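Local coordinates for nickel ABC transporter (Nickel-binding protein) (Bacillus halodurans, PDB 3T66), which probably captures a nickel-containing or peptide solute outside the cell membrane and hands it to an ABC importer, as solute-binding proteins of its family do, at residues 27-32 against 96-101; 104-109 against 139-144; 160-165 against 184-189. One frame throughout, in Å; residues are numbered along the deposited sequence.

Contact 1 (27-32 against 96-101); sequences DPHVDM and LERALD
Ala99 CB sits over one face of the His29 imidazole, and Arg98 CD lies in the ring plane at its edge, 3.1 Å from His29 ND1. The methyl group is 3.4 Å from the centroid of the His29 ring and only 5° off its normal, so the CH-pi contact is centred. A second flat pair lies beside it: the Asp27 carboxylate meets the edge of the Arg98 guanidinium, with the two planes just 9° apart. This near-coplanar salt bridge uses both terminal nitrogens. Arg98 NH2 donates to Asp27 OD2 at 2.6 Å, approaching on the syn side but tilted out of the carboxylate plane. The companion bond, from Arg98 NH1 to Asp27 OD1, is equally short at 2.6 Å but weak, because its N-H points off line.

Contacts to both carboxylate oxygens probably limit the rotation of the guanidinium, which also lies against Phe152 in a cation-pi arrangement. Arg98 gets there by a bend at chi2 (-84°), which brings a side chain that does not start toward the loop round to it. The His29 ring thus has the Ala99 methyl on one face and the Arg98 chain at its edge, from two adjacent residues of the last turn of helix 89-100. Its NE2 has a weak hydrogen bond to the carbonyl of Ser143. Within 27-32, Asp27 OD2 also accepts from the backbone N of His29, although the position of that nitrogen is less certain; the backbone N of Asp27 is itself bonded to Ser25. The loop that follows strand 14-19 is in this way anchored to the end of helix 89-100 by a bidentate Asp-Arg salt bridge, and the Asp27-His29 bond would make an Asx turn at the start of segment 27-32.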
ATOM      1  N   ASP A  27       4.754 -20.719   5.698  1.00 55.56           N
ATOM      2  CA  ASP A  27       3.430 -21.048   5.287  1.00 55.93           C
ATOM      3  C   ASP A  27       2.742 -19.813   4.663  1.00 56.55           C
ATOM      4  O   ASP A  27       2.292 -18.919   5.401  1.00 56.70           O
ATOM      5  CB  ASP A  27       2.653 -21.549   6.467  1.00 55.44           C
ATOM      6  CG  ASP A  27       1.308 -22.041   6.080  1.00 56.70           C
ATOM      7  OD1 ASP A  27       0.715 -22.775   6.887  1.00 58.49           O
ATOM      8  OD2 ASP A  27       0.837 -21.713   4.962  1.00 58.70           O
ATOM      9  N   PRO A  28       2.618 -19.766   3.314  1.00 56.62           N
ATOM     10  CA  PRO A  28       2.056 -18.560   2.689  1.00 57.18           C
ATOM     11  C   PRO A  28       0.686 -18.213   3.239  1.00 57.77           C
ATOM     12  O   PRO A  28       0.215 -17.093   3.091  1.00 58.42           O
ATOM     13  CB  PRO A  28       1.931 -18.966   1.232  1.00 56.54           C
ATOM     14  CG  PRO A  28       1.732 -20.425   1.286  1.00 56.09           C
ATOM     15  CD  PRO A  28       2.670 -20.873   2.356  1.00 56.20           C
ATOM     16  N   HIS A  29       0.060 -19.173   3.887  1.00 58.85           N
ATOM     17  CA  HIS A  29      -1.240 -18.933   4.474  1.00 60.51           C
ATOM     18  C   HIS A  29      -1.262 -18.305   5.860  1.00 61.88           C
ATOM     19  O   HIS A  29      -2.085 -17.440   6.103  1.00 62.32           O
ATOM     20  CB  HIS A  29      -2.088 -20.190   4.424  1.00 59.82           C
ATOM     21  CG  HIS A  29      -2.360 -20.642   3.029  1.00 59.81           C
ATOM     22  ND1 HIS A  29      -2.756 -21.923   2.720  1.00 58.68           N
ATOM     23  CD2 HIS A  29      -2.241 -19.986   1.850  1.00 58.75           C
ATOM     24  CE1 HIS A  29      -2.891 -22.035   1.411  1.00 59.41           C
ATOM     25  NE2 HIS A  29      -2.581 -20.873   0.859  1.00 59.71           N
ATOM     26  N   VAL A  30      -0.361 -18.707   6.752  1.00 63.38           N
ATOM     27  CA  VAL A  30      -0.270 -18.082   8.066  1.00 64.74           C
ATOM     28  C   VAL A  30       0.702 -16.887   8.053  1.00 65.98           C
ATOM     29  O   VAL A  30       0.654 -16.052   8.946  1.00 66.29           O
ATOM     30  CB  VAL A  30       0.103 -19.120   9.177  1.00 64.26           C
ATOM     31  N   ASP A  31       1.605 -16.825   7.091  1.00 67.80           N
ATOM     32  CA  ASP A  31       2.785 -15.975   7.235  1.00 69.35           C
ATOM     33  C   ASP A  31       2.723 -14.475   7.407  1.00 69.96           C
ATOM     34  O   ASP A  31       3.365 -13.962   8.286  1.00 71.15           O
ATOM     35  CB  ASP A  31       3.780 -16.258   6.112  1.00 69.70           C
ATOM     36  N   MET A  32       2.007 -13.734   6.610  1.00 69.77           N
ATOM     37  CA  MET A  32       1.860 -12.326   6.947  1.00 69.80           C
ATOM     38  C   MET A  32       3.071 -11.481   6.614  1.00 68.18           C
ATOM     39  O   MET A  32       3.037 -10.287   6.763  1.00 68.39           O
ATOM     40  CB  MET A  32       1.622 -12.198   8.439  1.00 70.29           C
ATOM     41  CG  MET A  32       0.218 -11.846   8.843  1.00 75.36           C
ATOM     42  SD  MET A  32      -0.818 -11.195   7.531  1.00 87.17           S
ATOM     43  CE  MET A  32      -1.339  -9.649   8.237  1.00 85.44           C
ATOM     44  N   LEU A  96      -7.050 -22.821  -2.060  1.00 48.35           N
ATOM     45  CA  LEU A  96      -7.926 -21.820  -1.525  1.00 49.28           C
ATOM     46  C   LEU A  96      -8.496 -22.318  -0.225  1.00 50.04           C
ATOM     47  O   LEU A  96      -8.451 -21.608   0.783  1.00 50.24           O
ATOM     48  CB  LEU A  96      -9.031 -21.453  -2.505  1.00 49.02           C
ATOM     49  CG  LEU A  96      -8.537 -20.600  -3.672  1.00 48.81           C
ATOM     50  CD1 LEU A  96      -9.656 -20.315  -4.690  1.00 49.50           C
ATOM     51  CD2 LEU A  96      -7.945 -19.331  -3.155  1.00 47.42           C
ATOM     52  N   GLU A  97      -9.002 -23.548  -0.232  1.00 51.02           N
ATOM     53  CA  GLU A  97      -9.598 -24.142   0.982  1.00 51.83           C
ATOM     54  C   GLU A  97      -8.688 -24.294   2.162  1.00 51.71           C
ATOM     55  O   GLU A  97      -9.034 -23.903   3.265  1.00 51.91           O
ATOM     56  CB  GLU A  97     -10.156 -25.471   0.653  1.00 51.37           C
ATOM     57  CG  GLU A  97     -11.208 -25.263  -0.325  1.00 55.81           C
ATOM     58  CD  GLU A  97     -12.212 -26.347  -0.279  1.00 61.06           C
ATOM     59  OE1 GLU A  97     -11.853 -27.440   0.238  1.00 62.20           O
ATOM     60  OE2 GLU A  97     -13.348 -26.098  -0.765  1.00 62.41           O
ATOM     61  N   ARG A  98      -7.522 -24.868   1.922  1.00 52.08           N
ATOM     62  CA  ARG A  98      -6.544 -25.012   2.943  1.00 52.10           C
ATOM     63  C   ARG A  98      -6.317 -23.632   3.498  1.00 53.51           C
ATOM     64  O   ARG A  98      -6.007 -23.476   4.682  1.00 54.88           O
ATOM     65  CB  ARG A  98      -5.268 -25.583   2.363  1.00 51.37           C
ATOM     66  CG  ARG A  98      -4.235 -25.979   3.379  1.00 50.23           C
ATOM     67  CD  ARG A  98      -3.438 -24.804   3.783  1.00 47.48           C
ATOM     68  NE  ARG A  98      -2.497 -25.091   4.860  1.00 49.76           N
ATOM     69  CZ  ARG A  98      -1.309 -24.490   5.022  1.00 47.92           C
ATOM     70  NH1 ARG A  98      -0.561 -24.819   6.042  1.00 46.36           N
ATOM     71  NH2 ARG A  98      -0.853 -23.571   4.172  1.00 46.45           N
ATOM     72  N   ALA A  99      -6.500 -22.609   2.675  1.00 54.25           N
ATOM     73  CA  ALA A  99      -6.176 -21.267   3.152  1.00 55.20           C
ATOM     74  C   ALA A  99      -7.288 -20.673   4.004  1.00 56.22           C
ATOM     75  O   ALA A  99      -7.019 -19.919   4.946  1.00 56.30           O
ATOM     76  CB  ALA A  99      -5.833 -20.340   1.997  1.00 55.08           C
ATOM     77  N   LEU A 100      -8.539 -20.985   3.664  1.00 57.11           N
ATOM     78  CA  LEU A 100      -9.646 -20.501   4.464  1.00 57.74           C
ATOM     79  C   LEU A 100      -9.714 -21.226   5.814  1.00 59.30           C
ATOM     80  O   LEU A 100     -10.139 -20.627   6.807  1.00 60.41           O
ATOM     81  CB  LEU A 100     -10.960 -20.601   3.705  1.00 56.99           C
ATOM     82  CG  LEU A 100     -11.053 -19.801   2.393  1.00 55.94           C
ATOM     83  CD1 LEU A 100     -11.919 -20.502   1.340  1.00 51.60           C
ATOM     84  CD2 LEU A 100     -11.531 -18.351   2.622  1.00 55.51           C
ATOM     85  N   ASP A 101      -9.278 -22.484   5.887  1.00 60.29           N
ATOM     86  CA  ASP A 101      -9.425 -23.213   7.144  1.00 61.99           C
ATOM     87  C   ASP A 101      -8.263 -23.006   8.034  1.00 61.64           C
ATOM     88  O   ASP A 101      -8.251 -23.546   9.121  1.00 62.37           O
ATOM     89  CB  ASP A 101      -9.682 -24.712   6.945  1.00 62.93           C
ATOM     90  CG  ASP A 101     -11.131 -24.990   6.450  1.00 68.32           C
ATOM     91  OD1 ASP A 101     -11.338 -25.063   5.195  1.00 69.97           O
ATOM     92  OD2 ASP A 101     -12.068 -25.077   7.313  1.00 72.51           O
TER

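Contact 2 (104-109 against 139-144); sequences VAIENA and NPNVSI
Ile106 reaches the 139-144 loop through its longer branch, whose CD1 lies 3.7 Å from the carbonyl O of Asn141. The same methyl is 4.0 Å from Asn141 CB, while Ile106 CG1 lies 4.0 Å from Asn141 ND2. The two side chains cross at a slant, and the isoleucine packs against the root of the asparagine as well as its amide nitrogen. Its other branch, CG2, meets Val142 CG2 at 4.3 Å, a looser apolar touch. The branches divide this way because CG1 stands anti to the carbonyl carbon of Ile106 (chi1 -58°) and the chain then runs extended to CD1 (chi2 168°). No hydrogen bond crosses between the segments.

The arrangement is one of a helix set against a short 3-10 turn: helix 104-110 supplies one buried side chain, and Asn141, at the end of the 3-10 turn, with Val142 just after it, presents the surface it rests on. The turn is fixed by an i to i+3 bond from Val142 N to Asn139 O, 2.8 Å long, followed by one from Ser143 N to Pro140 O at 3.1 Å. On the helix, Asn108 N bonds to Val104 O.

Further out, Asn141 touches Tyr34, and Val142 leans on Leu96 of helix 89-100. Pro140 and Ser143 rest on Val37 of helix 35-38, and Ile144 shares a backbone hydrogen bond with Glu43.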
ATOM      1  N   VAL A 104      -8.022 -17.006   9.836  1.00 50.60           N
ATOM      2  CA  VAL A 104      -9.318 -16.393   9.995  1.00 49.15           C
ATOM      3  C   VAL A 104      -9.396 -15.135   9.146  1.00 48.71           C
ATOM      4  O   VAL A 104     -10.433 -14.885   8.519  1.00 48.52           O
ATOM      5  CB  VAL A 104      -9.657 -16.149  11.488  1.00 49.08           C
ATOM      6  CG1 VAL A 104     -10.453 -14.914  11.654  1.00 46.13           C
ATOM      7  CG2 VAL A 104     -10.353 -17.388  12.115  1.00 46.58           C
ATOM      8  N   ALA A 105      -8.285 -14.384   9.101  1.00 47.92           N
ATOM      9  CA  ALA A 105      -8.181 -13.178   8.268  1.00 47.18           C
ATOM     10  C   ALA A 105      -8.550 -13.457   6.807  1.00 47.63           C
ATOM     11  O   ALA A 105      -9.386 -12.738   6.229  1.00 47.52           O
ATOM     12  CB  ALA A 105      -6.823 -12.598   8.341  1.00 46.30           C
ATOM     13  N   ILE A 106      -7.955 -14.507   6.228  1.00 47.03           N
ATOM     14  CA  ILE A 106      -8.296 -14.897   4.891  1.00 47.09           C
ATOM     15  C   ILE A 106      -9.754 -15.304   4.818  1.00 48.36           C
ATOM     16  O   ILE A 106     -10.435 -14.944   3.863  1.00 48.09           O
ATOM     17  CB  ILE A 106      -7.449 -16.033   4.406  1.00 46.76           C
ATOM     18  CG1 ILE A 106      -5.982 -15.660   4.449  1.00 47.15           C
ATOM     19  CG2 ILE A 106      -7.745 -16.333   2.991  1.00 45.71           C
ATOM     20  CD1 ILE A 106      -5.045 -16.849   4.249  1.00 46.76           C
ATOM     21  N   GLU A 107     -10.246 -16.035   5.816  1.00 50.33           N
ATOM     22  CA  GLU A 107     -11.632 -16.514   5.758  1.00 52.88           C
ATOM     23  C   GLU A 107     -12.600 -15.352   5.724  1.00 53.10           C
ATOM     24  O   GLU A 107     -13.567 -15.345   4.914  1.00 54.24           O
ATOM     25  CB  GLU A 107     -11.995 -17.456   6.918  1.00 54.08           C
ATOM     26  CG  GLU A 107     -13.337 -18.271   6.712  1.00 57.90           C
ATOM     27  CD  GLU A 107     -13.713 -19.204   7.911  1.00 64.35           C
ATOM     28  OE1 GLU A 107     -14.750 -19.922   7.812  1.00 68.14           O
ATOM     29  OE2 GLU A 107     -12.984 -19.225   8.946  1.00 64.82           O
ATOM     30  N   ASN A 108     -12.335 -14.372   6.583  1.00 52.46           N
ATOM     31  CA  ASN A 108     -13.263 -13.276   6.766  1.00 52.22           C
ATOM     32  C   ASN A 108     -13.186 -12.223   5.696  1.00 52.25           C
ATOM     33  O   ASN A 108     -14.045 -11.352   5.632  1.00 53.06           O
ATOM     34  CB  ASN A 108     -13.056 -12.621   8.108  1.00 51.81           C
ATOM     35  CG  ASN A 108     -13.607 -13.445   9.257  1.00 53.52           C
ATOM     36  OD1 ASN A 108     -14.285 -14.455   9.076  1.00 51.12           O
ATOM     37  ND2 ASN A 108     -13.319 -12.993  10.469  1.00 56.28           N
ATOM     38  N   ALA A 109     -12.148 -12.287   4.867  1.00 52.34           N
ATOM     39  CA  ALA A 109     -11.869 -11.255   3.850  1.00 51.31           C
ATOM     40  C   ALA A 109     -12.315 -11.719   2.479  1.00 51.27           C
ATOM     41  O   ALA A 109     -12.728 -10.902   1.645  1.00 51.71           O
ATOM     42  CB  ALA A 109     -10.391 -10.947   3.805  1.00 50.68           C
ATOM     43  N   ASN A 139      -3.769 -10.803  -2.686  1.00 41.26           N
ATOM     44  CA  ASN A 139      -3.103 -10.893  -1.415  1.00 41.46           C
ATOM     45  C   ASN A 139      -2.166 -12.043  -1.454  1.00 42.15           C
ATOM     46  O   ASN A 139      -2.582 -13.174  -1.686  1.00 42.49           O
ATOM     47  CB  ASN A 139      -4.111 -11.180  -0.328  1.00 42.03           C
ATOM     48  CG  ASN A 139      -3.741 -10.562   1.006  1.00 42.64           C
ATOM     49  OD1 ASN A 139      -2.643 -10.743   1.519  1.00 42.14           O
ATOM     50  ND2 ASN A 139      -4.694  -9.849   1.593  1.00 42.07           N
ATOM     51  N   PRO A 140      -0.890 -11.772  -1.210  1.00 42.29           N
ATOM     52  CA  PRO A 140       0.102 -12.784  -1.177  1.00 42.44           C
ATOM     53  C   PRO A 140      -0.282 -13.945  -0.310  1.00 43.68           C
ATOM     54  O   PRO A 140       0.218 -15.041  -0.509  1.00 44.47           O
ATOM     55  CB  PRO A 140       1.269 -12.046  -0.617  1.00 42.48           C
ATOM     56  CG  PRO A 140       1.182 -10.780  -1.361  1.00 42.72           C
ATOM     57  CD  PRO A 140      -0.278 -10.441  -1.252  1.00 41.97           C
ATOM     58  N   ASN A 141      -1.196 -13.715   0.619  1.00 45.22           N
ATOM     59  CA  ASN A 141      -1.767 -14.751   1.493  1.00 45.93           C
ATOM     60  C   ASN A 141      -2.435 -15.862   0.828  1.00 45.95           C
ATOM     61  O   ASN A 141      -2.664 -16.884   1.448  1.00 46.78           O
ATOM     62  CB  ASN A 141      -2.945 -14.159   2.207  1.00 46.69           C
ATOM     63  CG  ASN A 141      -2.530 -13.369   3.311  1.00 50.30           C
ATOM     64  OD1 ASN A 141      -1.336 -13.426   3.676  1.00 55.89           O
ATOM     65  ND2 ASN A 141      -3.446 -12.584   3.876  1.00 49.55           N
ATOM     66  N   VAL A 142      -2.912 -15.602  -0.374  1.00 45.14           N
ATOM     67  CA  VAL A 142      -3.771 -16.518  -0.991  1.00 44.39           C
ATOM     68  C   VAL A 142      -2.983 -17.042  -2.135  1.00 44.42           C
ATOM     69  O   VAL A 142      -3.518 -17.455  -3.149  1.00 44.81           O
ATOM     70  CB  VAL A 142      -4.994 -15.831  -1.486  1.00 44.31           C
ATOM     71  CG1 VAL A 142      -6.002 -16.866  -1.878  1.00 46.00           C
ATOM     72  CG2 VAL A 142      -5.579 -15.022  -0.426  1.00 43.97           C
ATOM     73  N   SER A 143      -1.685 -17.040  -1.977  1.00 44.74           N
ATOM     74  CA  SER A 143      -0.881 -17.563  -3.030  1.00 45.84           C
ATOM     75  C   SER A 143      -1.160 -19.028  -3.100  1.00 46.53           C
ATOM     76  O   SER A 143      -1.447 -19.635  -2.079  1.00 46.85           O
ATOM     77  CB  SER A 143       0.573 -17.339  -2.750  1.00 45.63           C
ATOM     78  OG  SER A 143       0.837 -17.604  -1.424  1.00 46.30           O
ATOM     79  N   ILE A 144      -1.117 -19.572  -4.316  1.00 47.47           N
ATOM     80  CA  ILE A 144      -1.459 -20.957  -4.597  1.00 48.59           C
ATOM     81  C   ILE A 144      -0.272 -21.904  -4.373  1.00 50.32           C
ATOM     82  O   ILE A 144       0.795 -21.725  -5.000  1.00 51.88           O
ATOM     83  CB  ILE A 144      -1.868 -21.063  -6.051  1.00 48.13           C
ATOM     84  CG1 ILE A 144      -3.006 -20.092  -6.353  1.00 46.57           C
ATOM     85  CG2 ILE A 144      -2.173 -22.507  -6.437  1.00 48.11           C
ATOM     86  CD1 ILE A 144      -4.260 -20.349  -5.627  1.00 45.25           C
TER

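Contact 3 (160-165 against 184-189)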
ATOM      1  N   GLY A 160       6.168 -20.564  -8.263  1.00 42.82           N
ATOM      2  CA  GLY A 160       7.221 -19.582  -8.554  1.00 42.08           C
ATOM      3  C   GLY A 160       8.384 -20.113  -9.385  1.00 41.93           C
ATOM      4  O   GLY A 160       8.651 -21.322  -9.452  1.00 41.79           O
ATOM      5  N   PRO A 161       9.098 -19.198 -10.013  1.00 41.41           N
ATOM      6  CA  PRO A 161      10.377 -19.426 -10.635  1.00 41.10           C
ATOM      7  C   PRO A 161      11.480 -19.897  -9.653  1.00 40.86           C
ATOM      8  O   PRO A 161      12.586 -20.225 -10.100  1.00 41.59           O
ATOM      9  CB  PRO A 161      10.747 -18.017 -11.095  1.00 41.15           C
ATOM     10  CG  PRO A 161      10.212 -17.160 -10.010  1.00 39.98           C
ATOM     11  CD  PRO A 161       8.824 -17.764  -9.891  1.00 41.08           C
ATOM     12  N   PHE A 162      11.252 -19.901  -8.347  1.00 40.11           N
ATOM     13  CA  PHE A 162      12.318 -20.451  -7.473  1.00 40.76           C
ATOM     14  C   PHE A 162      11.778 -21.455  -6.538  1.00 42.01           C
ATOM     15  O   PHE A 162      10.832 -21.195  -5.814  1.00 43.16           O
ATOM     16  CB  PHE A 162      13.152 -19.379  -6.728  1.00 39.10           C
ATOM     17  CG  PHE A 162      13.937 -18.573  -7.643  1.00 36.80           C
ATOM     18  CD1 PHE A 162      15.075 -19.079  -8.200  1.00 39.05           C
ATOM     19  CD2 PHE A 162      13.472 -17.374  -8.081  1.00 37.21           C
ATOM     20  CE1 PHE A 162      15.774 -18.371  -9.146  1.00 40.51           C
ATOM     21  CE2 PHE A 162      14.156 -16.635  -9.033  1.00 40.06           C
ATOM     22  CZ  PHE A 162      15.304 -17.132  -9.572  1.00 41.66           C
ATOM     23  N   ALA A 163      12.349 -22.630  -6.561  1.00 43.15           N
ATOM     24  CA  ALA A 163      11.921 -23.579  -5.588  1.00 45.22           C
ATOM     25  C   ALA A 163      12.817 -23.480  -4.341  1.00 46.62           C
ATOM     26  O   ALA A 163      13.959 -23.023  -4.386  1.00 45.97           O
ATOM     27  CB  ALA A 163      11.894 -24.980  -6.155  1.00 44.52           C
ATOM     28  N   LEU A 164      12.257 -23.934  -3.225  1.00 48.75           N
ATOM     29  CA  LEU A 164      12.897 -23.836  -1.945  1.00 50.02           C
ATOM     30  C   LEU A 164      13.908 -24.957  -1.793  1.00 50.44           C
ATOM     31  O   LEU A 164      13.580 -26.099  -2.009  1.00 50.53           O
ATOM     32  CB  LEU A 164      11.821 -23.909  -0.879  1.00 49.86           C
ATOM     33  CG  LEU A 164      12.293 -23.820   0.559  1.00 51.34           C
ATOM     34  CD1 LEU A 164      13.099 -22.569   0.822  1.00 51.64           C
ATOM     35  CD2 LEU A 164      11.007 -23.796   1.341  1.00 54.77           C
ATOM     36  N   GLU A 165      15.138 -24.624  -1.434  1.00 51.41           N
ATOM     37  CA  GLU A 165      16.162 -25.643  -1.274  1.00 52.39           C
ATOM     38  C   GLU A 165      16.293 -26.009   0.189  1.00 52.42           C
ATOM     39  O   GLU A 165      16.380 -27.184   0.502  1.00 51.77           O
ATOM     40  CB  GLU A 165      17.517 -25.161  -1.804  1.00 52.34           C
ATOM     41  CG  GLU A 165      18.506 -26.277  -2.093  1.00 55.87           C
ATOM     42  CD  GLU A 165      19.936 -25.929  -1.673  1.00 60.56           C
ATOM     43  OE1 GLU A 165      20.243 -25.961  -0.451  1.00 60.67           O
ATOM     44  OE2 GLU A 165      20.760 -25.635  -2.575  1.00 62.97           O
ATOM     45  N   GLY A 184       8.695 -18.779 -17.913  1.00 44.28           N
ATOM     46  CA  GLY A 184      10.014 -18.665 -18.512  1.00 44.51           C
ATOM     47  C   GLY A 184      11.048 -18.595 -17.418  1.00 44.24           C
ATOM     48  O   GLY A 184      10.978 -17.747 -16.542  1.00 44.74           O
ATOM     49  N   ALA A 185      11.990 -19.512 -17.489  1.00 43.42           N
ATOM     50  CA  ALA A 185      12.834 -19.840 -16.414  1.00 43.84           C
ATOM     51  C   ALA A 185      13.890 -18.754 -16.197  1.00 44.48           C
ATOM     52  O   ALA A 185      14.327 -18.134 -17.132  1.00 44.56           O
ATOM     53  CB  ALA A 185      13.443 -21.237 -16.657  1.00 43.16           C
ATOM     54  N   SER A 186      14.240 -18.504 -14.933  1.00 45.79           N
ATOM     55  CA  SER A 186      15.220 -17.509 -14.546  1.00 46.72           C
ATOM     56  C   SER A 186      16.490 -17.819 -15.253  1.00 47.11           C
ATOM     57  O   SER A 186      16.681 -18.941 -15.612  1.00 48.54           O
ATOM     58  CB  SER A 186      15.485 -17.660 -13.060  1.00 46.52           C
ATOM     59  OG  SER A 186      16.131 -16.500 -12.562  1.00 49.63           O
ATOM     60  N   LYS A 187      17.381 -16.867 -15.453  1.00 47.85           N
ATOM     61  CA  LYS A 187      18.732 -17.257 -15.875  1.00 48.86           C
ATOM     62  C   LYS A 187      19.643 -17.420 -14.683  1.00 49.42           C
ATOM     63  O   LYS A 187      20.800 -17.789 -14.817  1.00 50.67           O
ATOM     64  CB  LYS A 187      19.339 -16.270 -16.839  1.00 48.87           C
ATOM     65  CG  LYS A 187      18.609 -16.234 -18.129  1.00 51.07           C
ATOM     66  CD  LYS A 187      19.357 -15.382 -19.078  1.00 55.75           C
ATOM     67  CE  LYS A 187      18.456 -15.083 -20.230  1.00 60.35           C
ATOM     68  NZ  LYS A 187      19.213 -14.592 -21.424  1.00 65.34           N
ATOM     69  N   LEU A 188      19.108 -17.124 -13.526  1.00 49.55           N
ATOM     70  CA  LEU A 188      19.838 -17.187 -12.310  1.00 49.31           C
ATOM     71  C   LEU A 188      20.047 -18.586 -11.894  1.00 50.02           C
ATOM     72  O   LEU A 188      19.146 -19.359 -11.898  1.00 50.43           O
ATOM     73  CB  LEU A 188      19.009 -16.560 -11.247  1.00 48.82           C
ATOM     74  CG  LEU A 188      19.103 -15.077 -11.137  1.00 49.55           C
ATOM     75  CD1 LEU A 188      18.441 -14.741  -9.880  1.00 48.60           C
ATOM     76  CD2 LEU A 188      20.512 -14.700 -11.087  1.00 50.36           C
ATOM     77  N   ASP A 189      21.265 -18.937 -11.566  1.00 51.00           N
ATOM     78  CA  ASP A 189      21.507 -20.235 -11.034  1.00 50.59           C
ATOM     79  C   ASP A 189      20.881 -20.412  -9.639  1.00 49.72           C
ATOM     80  O   ASP A 189      20.295 -21.417  -9.371  1.00 49.69           O
ATOM     81  CB  ASP A 189      22.981 -20.636 -11.236  1.00 50.78           C
ATOM     82  CG  ASP A 189      23.328 -20.934 -12.724  1.00 55.53           C
ATOM     83  OD1 ASP A 189      22.636 -21.724 -13.336  1.00 57.59           O
ATOM     84  OD2 ASP A 189      24.283 -20.412 -13.312  1.00 61.01           O
TER
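This contact lies beside an antiparallel strand arrangement: strand 162-168 pairs with 172-177, which pairs in turn with 190-195, and the loop before 190-195 folds back beside the beginning of the first strand. Phe162, in the first position of its strand, carries one side of the contact; Ser186 and Leu188, from the loop, carry the other. The distal end of the phenyl ring does the touching. Phe162 CZ is 3.2 Å from Ser186 OG and 3.5 Å from Ser186 CB, with both serine atoms coming in at the ring's outer end. Leu188 arrives at the same ring atom, its CD1 lying 4.0 Å from Phe162 CZ. The serine oxygen and the leucine methyl both meet the ring obliquely, so neither makes a stacked contact.

The serine is held from within its own loop. Ser186 OG accepts from the backbone N of Leu188 over 3.2 Å, with an N-H...O angle of 156°, and this closes an ST turn. Having OG anti to the Ser186 nitrogen (chi1 -164°) places the oxygen beside the carbonyl carbon, within reach of that donor. The turn carries both serine and leucine side chains to the CZ end of the phenyl ring. No hydrogen bond joins the two segments, and the link is one of packing alone.

Phe162 also contacts Leu175 of the neighbouring strand and Ile481, near the C-terminal end of the model. Following Leu188, Asp189 forms a salt bridge with Arg177, at the end of strand 172-177. Asp179, which binds calcium in a structure of this protein although none is bound to this chain here, has its side chain about 8 Å from that of Ser186. The whole is an antiparallel three-strand meander, whose connecting loop carries an ST turn packed against an aromatic ring.

Contacts 1 and 2 are neighbours, with centres about 6 Å apart, and His29 and Leu96 of contact 1 also touch the 139-144 loop of contact 2. His29 CD2 packs against Asn141 O at 3.2 Å, and Leu96 CD2 meets Val142 CG1 at 3.4 Å. Helices 89-100 and 104-110, which follow each other in the chain, are thereby both set against that loop. Contact 3 stands apart: its centre is about 23 Å from that of contact 1 and about 25 Å from that of contact 2, and it touches neither. It lies nearest the annotated calcium site, although the Ser186 side chain, about 11 Å from the bound calcium ion, is too far away to coordinate it.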